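Local atomic coordinates of IroE protein (Escherichia coli, PDB entry 2GZS), a protein that hydrolyses the trilactone of the siderophore enterobactin and of its C-glucosylated (salmochelin) forms, preferring the iron-free compounds and usually cutting once to give linear trimers. Residues S167-S172 / A200-S205; R143-H148 / S163-Y168; S8-F13 / L58-L63; A32-T37 / P71-A76; H26-T31 / D50-M55. All blocks are in the same frame, centred on the assembly; numbering follows the deposited sequence.

Contact 1. Residues S167-S172 / A200-S205; sequences SYYSAS and AIMEGS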
# COMPACT_ATOMS: atom_id res chain seq x y z
N SER A 167 -1.03 8.78 4.16
CA SER A 167 -2.06 8.39 3.22
C SER A 167 -2.11 6.86 3.09
O SER A 167 -1.09 6.21 3.00
CB SER A 167 -1.80 9.01 1.82
OG SER A 167 -2.14 10.41 1.96
N TYR A 168 -3.36 6.36 3.13
CA TYR A 168 -3.53 4.89 3.18
C TYR A 168 -4.43 4.46 2.02
O TYR A 168 -5.64 4.86 2.09
CB TYR A 168 -4.13 4.52 4.54
CG TYR A 168 -3.17 4.76 5.71
CD1 TYR A 168 -2.46 3.76 6.31
CD2 TYR A 168 -3.04 6.09 6.17
CE1 TYR A 168 -1.58 4.00 7.37
CE2 TYR A 168 -2.18 6.36 7.24
CZ TYR A 168 -1.49 5.32 7.82
OH TYR A 168 -0.63 5.59 8.88
N TYR A 169 -3.97 3.73 1.05
CA TYR A 169 -4.78 3.35 -0.10
C TYR A 169 -5.02 1.82 -0.01
O TYR A 169 -4.15 0.99 -0.22
CB TYR A 169 -3.98 3.64 -1.36
CG TYR A 169 -3.68 5.10 -1.64
CD1 TYR A 169 -4.59 5.84 -2.38
CD2 TYR A 169 -2.51 5.68 -1.17
CE1 TYR A 169 -4.37 7.19 -2.67
CE2 TYR A 169 -2.27 7.01 -1.48
CZ TYR A 169 -3.18 7.72 -2.21
OH TYR A 169 -2.87 9.06 -2.46
N SER A 170 -6.27 1.53 0.36
CA SER A 170 -6.66 0.15 0.64
C SER A 170 -7.48 -0.38 -0.54
O SER A 170 -8.63 0.10 -0.66
CB SER A 170 -7.52 0.11 1.91
OG SER A 170 -7.92 -1.26 2.11
N ALA A 171 -6.88 -1.25 -1.30
CA ALA A 171 -7.58 -1.73 -2.52
C ALA A 171 -8.11 -3.16 -2.34
O ALA A 171 -7.42 -4.02 -1.83
CB ALA A 171 -6.61 -1.65 -3.68
N SER A 172 -9.39 -3.32 -2.77
CA SER A 172 -10.10 -4.61 -2.66
C SER A 172 -10.04 -5.30 -1.29
O SER A 172 -9.86 -6.53 -1.31
CB SER A 172 -9.63 -5.59 -3.74
OG SER A 172 -9.85 -4.95 -5.02
N ALA A 200 -8.17 6.05 1.71
CA ALA A 200 -8.76 5.91 0.38
C ALA A 200 -9.13 4.44 0.20
O ALA A 200 -8.23 3.60 0.06
CB ALA A 200 -7.80 6.34 -0.72
N ILE A 201 -10.43 4.14 0.20
CA ILE A 201 -10.86 2.77 -0.07
C ILE A 201 -11.15 2.61 -1.56
O ILE A 201 -11.79 3.52 -2.13
CB ILE A 201 -12.13 2.42 0.75
CG1 ILE A 201 -11.84 2.57 2.26
CG2 ILE A 201 -12.62 1.03 0.42
CD1 ILE A 201 -13.07 2.34 3.12
N MSE A 202 -10.63 1.57 -2.16
CA MSE A 202 -10.65 1.41 -3.59
C MSE A 202 -11.30 0.06 -3.87
O MSE A 202 -10.82 -0.95 -3.37
CB MSE A 202 -9.24 1.45 -4.18
CG MSE A 202 -8.38 2.64 -3.63
SE MSE A 202 -6.61 2.74 -4.33
CE MSE A 202 -6.99 3.96 -5.75
N GLU A 203 -12.38 0.05 -4.66
CA GLU A 203 -13.01 -1.23 -4.91
C GLU A 203 -13.40 -1.30 -6.39
O GLU A 203 -13.56 -0.26 -7.01
CB GLU A 203 -14.30 -1.43 -4.06
CG GLU A 203 -13.99 -1.64 -2.58
CD GLU A 203 -13.58 -3.04 -2.23
OE1 GLU A 203 -13.64 -3.98 -3.08
OE2 GLU A 203 -13.19 -3.31 -1.05
N GLY A 204 -13.52 -2.48 -6.95
CA GLY A 204 -13.85 -2.57 -8.38
C GLY A 204 -14.81 -3.76 -8.33
O GLY A 204 -15.88 -3.41 -7.90
N SER A 205 -14.19 -4.86 -8.69
CA SER A 205 -14.76 -6.20 -8.63
C SER A 205 -16.10 -6.08 -9.34
O SER A 205 -16.02 -6.24 -10.55
CB SER A 205 -14.82 -6.70 -7.20
OG SER A 205 -13.49 -6.82 -6.68
O HOH W 1 -12.55 -4.89 -5.43
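Met202, a selenomethionine, runs from its strand toward Tyr169 on the neighbouring strand, and its chain can be followed atom by atom. Its CB sits 4.1 Å from Ala171 CB, on the face that also carries Tyr169 and Ala200. CG lies 3.9 Å from Ser170 O. Extended at chi2 (180°), the chain carries SE to 4.1 Å from Tyr169 CB; only then does it bend, at chi3, which turns CE. This is a Met-aromatic contact in which the selenium stands oblique to the ring. Ala200 CB meets the same ring 3.6 Å from Tyr169 CD1, while the phenol's OH reaches on to Asp261 of helix 247-262. Beneath these side chains the two strands run parallel, laced by four backbone bonds: Ala200 N to Tyr168 O, Ser170 N to Ala200 O, Met202 N to Ser170 O and Ser172 N to Met202 O. At the C-terminal ends of the strands a water joins the two segments. It donates to Glu203 OE1 at 2.7 Å, accepts from Gly204 N, and is also bonded to Ser172 OG and, less certainly, to Ser205 OG of a poorly ordered residue. Glu203 OE1 has a second partner in Ser174 OG. The buried carboxylate and the water thus link the two strand ends in a polar network beside the active site, the side chain of Ser172 about 5 Å from that of Ser149.

Contact 2. Residues R143-H148 / S163-Y168; sequences RGLWGH and SYFRSY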
# COMPACT_ATOMS: atom_id res chain seq x y z
N ARG A 143 3.80 10.80 2.80
CA ARG A 143 4.16 9.36 2.82
C ARG A 143 2.90 8.51 2.76
O ARG A 143 2.03 8.67 3.61
CB ARG A 143 4.96 9.06 4.09
CG ARG A 143 5.51 7.64 4.08
CD ARG A 143 6.28 7.44 5.35
NE ARG A 143 7.64 8.03 5.48
CZ ARG A 143 7.99 8.68 6.59
NH1 ARG A 143 7.23 8.86 7.68
NH2 ARG A 143 9.20 9.21 6.72
N GLY A 144 2.85 7.64 1.75
CA GLY A 144 1.61 6.81 1.60
C GLY A 144 2.00 5.35 1.54
O GLY A 144 3.10 4.91 1.39
N LEU A 145 0.91 4.53 1.74
CA LEU A 145 0.99 3.06 1.78
C LEU A 145 -0.13 2.51 0.88
O LEU A 145 -1.26 2.99 1.06
CB LEU A 145 0.82 2.61 3.24
CG LEU A 145 0.80 1.03 3.38
CD1 LEU A 145 2.17 0.45 3.09
CD2 LEU A 145 0.38 0.73 4.81
N TRP A 146 0.14 1.56 0.04
CA TRP A 146 -0.87 0.92 -0.83
C TRP A 146 -0.71 -0.58 -0.75
O TRP A 146 0.37 -1.15 -0.72
CB TRP A 146 -0.62 1.38 -2.32
CG TRP A 146 -1.51 0.61 -3.30
CD1 TRP A 146 -2.78 0.98 -3.71
CD2 TRP A 146 -1.19 -0.64 -3.96
NE1 TRP A 146 -3.22 0.00 -4.58
CE2 TRP A 146 -2.32 -0.98 -4.77
CE3 TRP A 146 -0.06 -1.49 -3.93
CZ2 TRP A 146 -2.32 -2.16 -5.55
CZ3 TRP A 146 -0.08 -2.67 -4.73
CH2 TRP A 146 -1.21 -2.95 -5.51
N GLY A 147 -1.92 -1.24 -0.83
CA GLY A 147 -1.94 -2.70 -1.00
C GLY A 147 -3.31 -3.16 -1.52
O GLY A 147 -4.27 -2.43 -1.34
N HIS A 148 -3.24 -4.37 -2.13
CA HIS A 148 -4.46 -4.94 -2.72
C HIS A 148 -4.77 -6.32 -2.12
O HIS A 148 -3.89 -7.11 -1.94
CB HIS A 148 -4.22 -5.09 -4.25
CG HIS A 148 -5.33 -5.77 -5.02
ND1 HIS A 148 -5.29 -7.12 -5.27
CD2 HIS A 148 -6.46 -5.27 -5.55
CE1 HIS A 148 -6.39 -7.41 -5.97
NE2 HIS A 148 -7.14 -6.34 -6.17
N SER A 163 1.56 5.53 13.12
CA SER A 163 1.69 6.99 13.01
C SER A 163 2.67 7.35 11.91
O SER A 163 3.11 8.52 11.75
CB SER A 163 2.15 7.64 14.32
OG SER A 163 3.33 6.94 14.73
N TYR A 164 3.11 6.41 11.11
CA TYR A 164 4.22 6.64 10.19
C TYR A 164 3.76 7.15 8.84
O TYR A 164 4.41 7.93 8.16
CB TYR A 164 5.02 5.33 9.99
CG TYR A 164 6.35 5.52 9.31
CD1 TYR A 164 7.46 6.00 10.04
CD2 TYR A 164 6.51 5.23 7.97
CE1 TYR A 164 8.70 6.18 9.42
CE2 TYR A 164 7.75 5.40 7.39
CZ TYR A 164 8.84 5.87 8.08
OH TYR A 164 10.00 6.00 7.33
N PHE A 165 2.62 6.63 8.35
CA PHE A 165 2.12 7.04 7.07
C PHE A 165 1.04 8.10 7.17
O PHE A 165 0.31 8.14 8.16
CB PHE A 165 1.53 5.83 6.27
CG PHE A 165 2.55 4.75 6.04
CD1 PHE A 165 3.46 4.78 4.97
CD2 PHE A 165 2.62 3.69 6.93
CE1 PHE A 165 4.39 3.77 4.89
CE2 PHE A 165 3.57 2.71 6.81
CZ PHE A 165 4.45 2.71 5.74
N ARG A 166 0.88 8.95 6.15
CA ARG A 166 -0.19 9.92 6.14
C ARG A 166 -1.32 9.54 5.20
O ARG A 166 -2.46 10.00 5.40
CB ARG A 166 0.41 11.29 5.74
CG ARG A 166 1.32 11.79 6.88
CD ARG A 166 0.47 12.27 8.05
NE ARG A 166 -0.10 13.59 7.81
CZ ARG A 166 0.36 14.74 8.32
NH1 ARG A 166 1.41 14.75 9.11
NH2 ARG A 166 -0.25 15.88 8.02
N SER A 167 -1.03 8.78 4.16
CA SER A 167 -2.06 8.39 3.22
C SER A 167 -2.11 6.86 3.09
O SER A 167 -1.09 6.21 3.00
CB SER A 167 -1.80 9.01 1.82
OG SER A 167 -2.14 10.41 1.96
N TYR A 168 -3.36 6.36 3.13
CA TYR A 168 -3.53 4.89 3.18
C TYR A 168 -4.43 4.46 2.02
O TYR A 168 -5.64 4.86 2.09
CB TYR A 168 -4.13 4.52 4.54
CG TYR A 168 -3.17 4.76 5.71
CD1 TYR A 168 -2.46 3.76 6.31
CD2 TYR A 168 -3.04 6.09 6.17
CE1 TYR A 168 -1.58 4.00 7.37
CE2 TYR A 168 -2.18 6.36 7.24
CZ TYR A 168 -1.49 5.32 7.82
OH TYR A 168 -0.63 5.59 8.88
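Arg143 grips Tyr164 in two ways at once. Its NH1 donates to the backbone O of Tyr164, 3.0 Å away and in the guanidinium plane, with an N-H...O angle of 168°. The guanidinium also lies flat on the phenol ring of Tyr164, planes 11° apart and CZ 3.7 Å from the ring centroid, a cation-pi stack. With chi1 and chi2 both extended, the arginine reaches past Phe165 before bending at chi3 to lay its head on the ring. A salt bridge from NH2 to Glu133 gives the cation a third anchor and probably helps to balance its charge in this buried place. The carbonyl oxygen of Arg143 takes two donors, Arg166 N at 2.8 Å and Ser167 N at 3.1 Å, and Ser167 O in turn accepts from Leu145 N. Further out, Phe165 stands nearly perpendicular to the guanidinium. One face of its ring is covered by Tyr164 CD2, the opposite face by Leu145 CB, a CH-pi contact 3.9 Å from the centroid, while Arg143 CG approaches obliquely. Leu145 CD2 also brushes the ring of Tyr168, whose OH donates to Phe165 O. Gly144-Ser167 and Leu145-Tyr168 bridges pair strands 143-148 and 167-171, which helix 150-161 connects in a beta-alpha-beta crossover; strand 143-148 leads into the active-site Ser149, as the nucleophile strand does in the alpha/beta-hydrolase fold.

Contact 3. Residues S8-F13 / L58-L63; sequences SVFYHF and LDDELL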
# COMPACT_ATOMS: atom_id res chain seq x y z
N SER A 8 15.05 3.63 -16.68
CA SER A 8 14.07 4.49 -17.30
C SER A 8 14.63 5.90 -17.43
O SER A 8 15.42 6.36 -16.57
CB SER A 8 12.75 4.53 -16.53
OG SER A 8 11.89 5.52 -17.02
N VAL A 9 14.22 6.59 -18.52
CA VAL A 9 14.71 7.96 -18.56
C VAL A 9 14.07 8.79 -17.49
O VAL A 9 14.50 9.88 -17.14
CB VAL A 9 14.43 8.57 -19.95
CG1 VAL A 9 15.37 8.03 -20.98
CG2 VAL A 9 12.98 8.29 -20.38
N PHE A 10 12.92 8.37 -16.88
CA PHE A 10 12.21 9.20 -15.95
C PHE A 10 12.61 9.00 -14.47
O PHE A 10 12.38 9.86 -13.66
CB PHE A 10 10.70 8.85 -16.11
CG PHE A 10 10.12 9.39 -17.44
CD1 PHE A 10 9.93 10.73 -17.60
CD2 PHE A 10 9.84 8.46 -18.43
CE1 PHE A 10 9.40 11.19 -18.82
CE2 PHE A 10 9.32 8.89 -19.65
CZ PHE A 10 9.16 10.25 -19.80
N TYR A 11 13.19 7.84 -14.20
CA TYR A 11 13.41 7.36 -12.82
C TYR A 11 14.65 6.47 -12.78
O TYR A 11 15.00 5.83 -13.75
CB TYR A 11 12.25 6.46 -12.36
CG TYR A 11 11.07 7.06 -11.69
CD1 TYR A 11 10.10 7.79 -12.39
CD2 TYR A 11 10.87 6.96 -10.30
CE1 TYR A 11 8.98 8.39 -11.84
CE2 TYR A 11 9.75 7.56 -9.74
CZ TYR A 11 8.80 8.25 -10.47
OH TYR A 11 7.70 8.85 -9.90
N HIS A 12 15.34 6.42 -11.65
CA HIS A 12 16.44 5.49 -11.44
C HIS A 12 16.09 4.56 -10.27
O HIS A 12 15.38 4.94 -9.38
CB HIS A 12 17.77 6.18 -11.12
CG HIS A 12 17.87 7.20 -10.06
ND1 HIS A 12 17.37 8.47 -10.17
CD2 HIS A 12 18.45 7.16 -8.82
CE1 HIS A 12 17.61 9.21 -9.09
NE2 HIS A 12 18.26 8.40 -8.28
N PHE A 13 16.66 3.40 -10.31
CA PHE A 13 16.21 2.35 -9.38
C PHE A 13 17.36 1.75 -8.61
O PHE A 13 18.46 1.62 -9.11
CB PHE A 13 15.63 1.22 -10.21
CG PHE A 13 14.43 1.62 -11.02
CD1 PHE A 13 13.17 1.40 -10.53
CD2 PHE A 13 14.64 2.22 -12.28
CE1 PHE A 13 12.09 1.78 -11.31
CE2 PHE A 13 13.53 2.59 -13.03
CZ PHE A 13 12.27 2.38 -12.54
N LEU A 58 5.10 -1.84 -13.85
CA LEU A 58 5.51 -0.45 -13.95
C LEU A 58 6.07 -0.20 -15.34
O LEU A 58 6.81 -1.05 -15.82
CB LEU A 58 6.51 -0.17 -12.84
CG LEU A 58 6.89 1.26 -12.56
CD1 LEU A 58 5.65 2.01 -12.07
CD2 LEU A 58 8.02 1.37 -11.50
N ASP A 59 5.63 0.90 -15.95
CA ASP A 59 6.07 1.09 -17.34
C ASP A 59 6.33 2.60 -17.53
O ASP A 59 5.93 3.42 -16.71
CB ASP A 59 5.10 0.55 -18.38
CG ASP A 59 3.69 1.11 -18.28
OD1 ASP A 59 3.47 2.24 -17.81
OD2 ASP A 59 2.74 0.39 -18.67
N ASP A 60 6.99 2.85 -18.68
CA ASP A 60 7.40 4.24 -18.91
C ASP A 60 6.20 5.16 -19.07
O ASP A 60 6.36 6.33 -18.71
CB ASP A 60 8.34 4.33 -20.13
CG ASP A 60 9.82 4.20 -19.86
OD1 ASP A 60 10.29 4.30 -18.70
OD2 ASP A 60 10.59 3.99 -20.84
N GLU A 61 5.06 4.71 -19.63
CA GLU A 61 3.93 5.64 -19.79
C GLU A 61 3.46 6.12 -18.41
O GLU A 61 3.17 7.28 -18.26
CB GLU A 61 2.65 5.12 -20.48
CG GLU A 61 1.49 6.08 -20.49
CD GLU A 61 0.18 5.96 -19.74
OE1 GLU A 61 0.04 5.24 -18.69
OE2 GLU A 61 -0.82 6.65 -20.19
N LEU A 62 3.37 5.26 -17.39
CA LEU A 62 3.00 5.73 -16.07
C LEU A 62 4.06 6.67 -15.50
O LEU A 62 3.68 7.70 -14.99
CB LEU A 62 2.79 4.51 -15.12
CG LEU A 62 2.43 4.92 -13.67
CD1 LEU A 62 1.12 5.60 -13.46
CD2 LEU A 62 2.47 3.64 -12.83
N LEU A 63 5.33 6.29 -15.65
CA LEU A 63 6.37 7.19 -15.11
C LEU A 63 6.37 8.59 -15.76
O LEU A 63 6.55 9.51 -15.00
CB LEU A 63 7.72 6.48 -15.25
CG LEU A 63 7.84 5.10 -14.53
CD1 LEU A 63 9.28 4.56 -14.68
CD2 LEU A 63 7.45 5.19 -13.07
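Three aromatic rings, of Phe10, Tyr11 and Phe13, gather round Leu63 on the first turn of helix 60-66. Leu63 CD2 sits over one face of the Tyr11 ring, a CH-pi contact 4.0 Å from the centroid, while Phe10 CB lies in plane at that ring's edge. The backbone C of Leu63 faces the ring of Phe10 from 4.2 Å above its plane, toward the rim, and the CB atoms of Phe10 and Leu63 touch. Phe13 turns its edge to the leucines: CE1 meets Leu58 CD2 at 4.1 Å, and CZ points at Leu63 CD1. The one polar link is short: Ser8 OG donates to Asp60 OD1 at 2.6 Å, on the syn side but 26° out of the carboxylate plane. Ser8 OG lies anti to the backbone N (chi1 171°) and also accepts from Phe10 N, an ST turn, so the hydroxyl bridges its own loop and the helix. At the helix start, Asp59 is the N-cap residue, its OD1 accepting from Leu62 N. Ile3 of helix 2-6 packs on Leu58, Asp60 and Leu63, and Leu62 faces helix 247-262; the edge strand 11-19, which pairs with strand 26-34, and the loop leading into it meet helix 60-66 beside helix 2-6.

Contact 4. Residues A32-T37 / P71-A76; sequences AVPNTT and PPVIVA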
# COMPACT_ATOMS: atom_id res chain seq x y z
N ALA A 32 12.42 3.44 -6.50
CA ALA A 32 12.41 4.17 -7.75
C ALA A 32 12.39 5.64 -7.40
O ALA A 32 11.45 6.14 -6.80
CB ALA A 32 11.21 3.79 -8.65
N VAL A 33 13.46 6.38 -7.79
CA VAL A 33 13.60 7.80 -7.46
C VAL A 33 13.43 8.61 -8.75
O VAL A 33 14.09 8.23 -9.74
CB VAL A 33 14.97 8.11 -6.85
CG1 VAL A 33 15.11 9.58 -6.58
CG2 VAL A 33 15.22 7.33 -5.54
N PRO A 34 12.62 9.63 -8.78
CA PRO A 34 12.46 10.43 -10.01
C PRO A 34 13.80 11.05 -10.44
O PRO A 34 14.63 11.39 -9.61
CB PRO A 34 11.49 11.50 -9.61
CG PRO A 34 10.72 10.92 -8.43
CD PRO A 34 11.78 10.15 -7.67
N ASN A 35 13.96 11.14 -11.76
CA ASN A 35 15.15 11.84 -12.28
C ASN A 35 14.88 13.31 -12.42
O ASN A 35 15.83 14.04 -12.73
CB ASN A 35 15.51 11.24 -13.64
CG ASN A 35 16.20 9.92 -13.50
OD1 ASN A 35 16.48 9.47 -12.37
ND2 ASN A 35 16.55 9.25 -14.59
N THR A 36 13.65 13.74 -12.28
CA THR A 36 13.38 15.19 -12.22
C THR A 36 13.55 15.61 -10.77
O THR A 36 13.39 14.88 -9.78
CB THR A 36 12.03 15.44 -12.88
OG1 THR A 36 10.97 14.69 -12.29
CG2 THR A 36 12.08 14.83 -14.30
N THR A 37 13.96 16.86 -10.60
CA THR A 37 14.34 17.38 -9.27
C THR A 37 13.16 17.46 -8.30
O THR A 37 12.04 17.75 -8.72
CB THR A 37 15.05 18.72 -9.52
OG1 THR A 37 16.28 18.42 -10.21
CG2 THR A 37 15.43 19.45 -8.24
N PRO A 71 6.31 13.77 -9.29
CA PRO A 71 6.52 12.31 -9.29
C PRO A 71 7.01 11.89 -7.93
O PRO A 71 7.85 12.48 -7.26
CB PRO A 71 7.54 12.03 -10.42
CG PRO A 71 8.27 13.33 -10.55
CD PRO A 71 7.21 14.40 -10.31
N PRO A 72 6.42 10.77 -7.44
CA PRO A 72 6.84 10.27 -6.13
C PRO A 72 8.03 9.32 -6.18
O PRO A 72 8.22 8.65 -7.20
CB PRO A 72 5.56 9.47 -5.68
CG PRO A 72 5.08 8.92 -7.00
CD PRO A 72 5.29 10.00 -8.02
N VAL A 73 8.70 9.21 -5.04
CA VAL A 73 9.51 8.01 -4.81
C VAL A 73 8.58 6.77 -4.65
O VAL A 73 7.55 6.91 -3.97
CB VAL A 73 10.42 8.17 -3.60
CG1 VAL A 73 11.21 6.95 -3.19
CG2 VAL A 73 11.44 9.32 -3.91
N ILE A 74 8.97 5.69 -5.30
CA ILE A 74 8.12 4.48 -5.25
C ILE A 74 8.95 3.42 -4.54
O ILE A 74 10.08 3.10 -4.94
CB ILE A 74 7.80 4.02 -6.66
CG1 ILE A 74 7.21 5.17 -7.52
CG2 ILE A 74 6.91 2.81 -6.58
CD1 ILE A 74 6.83 4.68 -8.91
N VAL A 75 8.42 2.82 -3.48
CA VAL A 75 9.12 1.75 -2.77
C VAL A 75 8.27 0.50 -2.95
O VAL A 75 7.20 0.43 -2.34
CB VAL A 75 9.36 2.04 -1.28
CG1 VAL A 75 10.08 0.88 -0.62
CG2 VAL A 75 10.13 3.35 -1.12
N ALA A 76 8.72 -0.44 -3.77
CA ALA A 76 7.94 -1.66 -4.00
C ALA A 76 8.51 -2.73 -3.09
O ALA A 76 9.66 -3.15 -3.21
CB ALA A 76 8.10 -2.05 -5.46
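Ala32 and Ile74 form a hydrogen-bonded antiparallel pair, Ala32 N giving to Ile74 O at 2.8 Å and Ile74 N returning to Ala32 O at 2.9 Å, both in the carbonyl plane. The strand axes approach to 4.9 Å, and Val73 CA adds a CA-H...O contact to Ala32 O. The CB atoms of Ala32 and Ile74 lie side by side on one face of the sheet, 4.0 Å apart. Beyond the pair, prolines take over. Pro34 CB rests 3.8 Å from Pro71 CG, and Pro34 CG comes close to the carbonyl oxygens of Pro71 and Pro72. Val73 CG2, placed anti to the carbonyl carbon, reaches Pro34 CD at 3.9 Å. Thr36 OG1 approaches Pro71 CG from the loop, the two side chains crossing at about a right angle. Since Pro34 and Pro72 have no N-H to donate, the backbone ladder between these segments gives way here to contacts among ring carbons, while Pro72 O is satisfied by Tyr11 OH.

Contact 5. Residues H26-T31 / D50-M55; sequences HYRVWT and DGNAVM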
# COMPACT_ATOMS: atom_id res chain seq x y z
N HIS A 26 11.88 -13.51 3.05
CA HIS A 26 13.05 -12.79 2.51
C HIS A 26 12.55 -11.73 1.53
O HIS A 26 11.90 -12.13 0.55
CB HIS A 26 13.98 -13.80 1.81
CG HIS A 26 14.32 -14.94 2.75
ND1 HIS A 26 15.18 -14.69 3.81
CD2 HIS A 26 13.89 -16.20 2.86
CE1 HIS A 26 15.29 -15.83 4.51
NE2 HIS A 26 14.52 -16.74 3.94
N TYR A 27 12.81 -10.47 1.83
CA TYR A 27 12.22 -9.33 1.12
C TYR A 27 13.18 -8.81 0.05
O TYR A 27 14.39 -8.79 0.24
CB TYR A 27 11.83 -8.18 2.09
CG TYR A 27 10.85 -8.75 3.12
CD1 TYR A 27 9.49 -8.73 2.94
CD2 TYR A 27 11.38 -9.33 4.27
CE1 TYR A 27 8.57 -9.26 3.86
CE2 TYR A 27 10.50 -9.88 5.21
CZ TYR A 27 9.15 -9.83 5.00
OH TYR A 27 8.27 -10.38 5.93
N ARG A 28 12.59 -8.36 -1.05
CA ARG A 28 13.36 -7.67 -2.12
C ARG A 28 12.70 -6.35 -2.33
O ARG A 28 11.49 -6.36 -2.61
CB ARG A 28 13.33 -8.51 -3.39
CG ARG A 28 14.15 -7.88 -4.56
CD ARG A 28 14.23 -8.92 -5.66
NE ARG A 28 14.94 -10.18 -5.45
CZ ARG A 28 14.59 -11.29 -6.12
NH1 ARG A 28 13.58 -11.22 -6.99
NH2 ARG A 28 15.28 -12.40 -5.89
N VAL A 29 13.36 -5.21 -2.06
CA VAL A 29 12.70 -3.91 -2.00
C VAL A 29 13.34 -3.04 -3.09
O VAL A 29 14.57 -2.84 -3.09
CB VAL A 29 12.85 -3.25 -0.63
CG1 VAL A 29 12.22 -1.85 -0.62
CG2 VAL A 29 12.22 -4.21 0.40
N TRP A 30 12.49 -2.57 -3.99
CA TRP A 30 12.97 -1.68 -5.05
C TRP A 30 12.58 -0.25 -4.69
O TRP A 30 11.45 0.06 -4.29
CB TRP A 30 12.38 -1.99 -6.41
CG TRP A 30 12.78 -3.29 -7.00
CD1 TRP A 30 13.82 -3.47 -7.89
CD2 TRP A 30 12.19 -4.59 -6.81
NE1 TRP A 30 13.90 -4.80 -8.24
CE2 TRP A 30 12.91 -5.50 -7.58
CE3 TRP A 30 11.10 -5.02 -6.00
CZ2 TRP A 30 12.59 -6.85 -7.61
CZ3 TRP A 30 10.79 -6.38 -6.04
CH2 TRP A 30 11.53 -7.27 -6.82
N THR A 31 13.54 0.66 -4.82
CA THR A 31 13.29 2.08 -4.65
C THR A 31 13.45 2.79 -5.99
O THR A 31 14.54 2.69 -6.60
CB THR A 31 14.21 2.70 -3.59
OG1 THR A 31 14.00 2.00 -2.34
CG2 THR A 31 13.81 4.14 -3.28
N ASP A 50 3.13 -6.28 -2.40
CA ASP A 50 3.25 -7.12 -3.59
C ASP A 50 4.21 -6.52 -4.60
O ASP A 50 3.90 -6.40 -5.78
CB ASP A 50 1.85 -7.38 -4.20
CG ASP A 50 1.00 -8.24 -3.26
OD1 ASP A 50 1.56 -9.22 -2.70
OD2 ASP A 50 -0.20 -7.87 -3.18
N GLY A 51 5.38 -6.13 -4.10
CA GLY A 51 6.26 -5.28 -4.91
C GLY A 51 6.73 -5.98 -6.13
O GLY A 51 7.04 -5.26 -7.11
N ASN A 52 6.90 -7.29 -6.20
CA ASN A 52 7.37 -7.93 -7.43
C ASN A 52 6.35 -7.68 -8.55
O ASN A 52 6.74 -7.36 -9.68
CB ASN A 52 7.54 -9.44 -7.30
CG ASN A 52 8.46 -9.85 -6.18
OD1 ASN A 52 9.62 -10.23 -6.34
ND2 ASN A 52 7.94 -9.73 -4.99
N ALA A 53 5.08 -7.75 -8.22
CA ALA A 53 4.01 -7.64 -9.25
C ALA A 53 3.89 -6.20 -9.69
O ALA A 53 3.69 -5.88 -10.86
CB ALA A 53 2.68 -8.14 -8.67
N VAL A 54 4.01 -5.25 -8.73
CA VAL A 54 4.03 -3.84 -9.08
C VAL A 54 5.21 -3.59 -10.04
O VAL A 54 4.99 -2.93 -11.09
CB VAL A 54 4.17 -2.98 -7.80
CG1 VAL A 54 4.46 -1.56 -8.26
CG2 VAL A 54 2.89 -3.04 -6.95
N MSE A 55 6.39 -4.09 -9.72
CA MSE A 55 7.52 -3.80 -10.64
C MSE A 55 7.31 -4.40 -12.01
O MSE A 55 7.72 -3.75 -12.98
CB MSE A 55 8.83 -4.31 -10.05
CG MSE A 55 9.18 -3.48 -8.79
SE MSE A 55 9.52 -1.61 -9.14
CE MSE A 55 10.93 -1.88 -10.29
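A Met-aromatic contact fastens helix 51-57 to strand 26-34: the indole of Trp30 is packed against Met55, a selenomethionine. Met55 CG lies over one face of the indole, 3.7 Å from Trp30 CE3. Bent at both chi2 (-64°) and chi3 (-60°), the chain curls back so that CE also lies over the indole, 4.0 Å from Trp30 CG. SE is oblique to the five-membered ring, 4.8 Å from its centroid. On the opposite face Arg28 CG sits 3.5 Å above the ring plane, so the indole is sandwiched between Arg28, two residues earlier on the same strand, and Met55 of the helix. In the mixed sheet of this alpha/beta-hydrolase fold, strand 26-34 pairs with strand 73-79, and Ala76 of that strand also touches Met55. The first helical turn meets the six-membered end of the indole, Asn52 CA lying 4.0 Å from Trp30 CZ3. Gly51 O is near the same CZ3 and accepts from Met55 N within the helix. Just before the helix, Asp50 forms a salt bridge with Arg90 of the ligand pocket.

How the contacts relate
All five contacts reach one mixed sheet. Contacts 1 and 2 share Ser167 and Tyr168 and lay three parallel strands side by side, with Tyr169 N 2.8 Å from Leu145 O. Contact 1 ends beside the active site, and strand 143-148 of contact 2 runs up to it: His148 at its end touches the bound diisopropyl phosphonate, and the side chain of Ser172 is about 7 Å from that ligand. Contacts 3, 4 and 5 build the other end of the sheet. Contacts 3 and 4 meet where Tyr11 OH lies 2.8 Å from Pro72 O, and contact 4 joins contact 5 through Ala76 N and Trp30 O, also 2.8 Å apart. The segments of contacts 5 and 2 also touch, Val54 CG2 lying 3.7 Å from Trp146 CZ3.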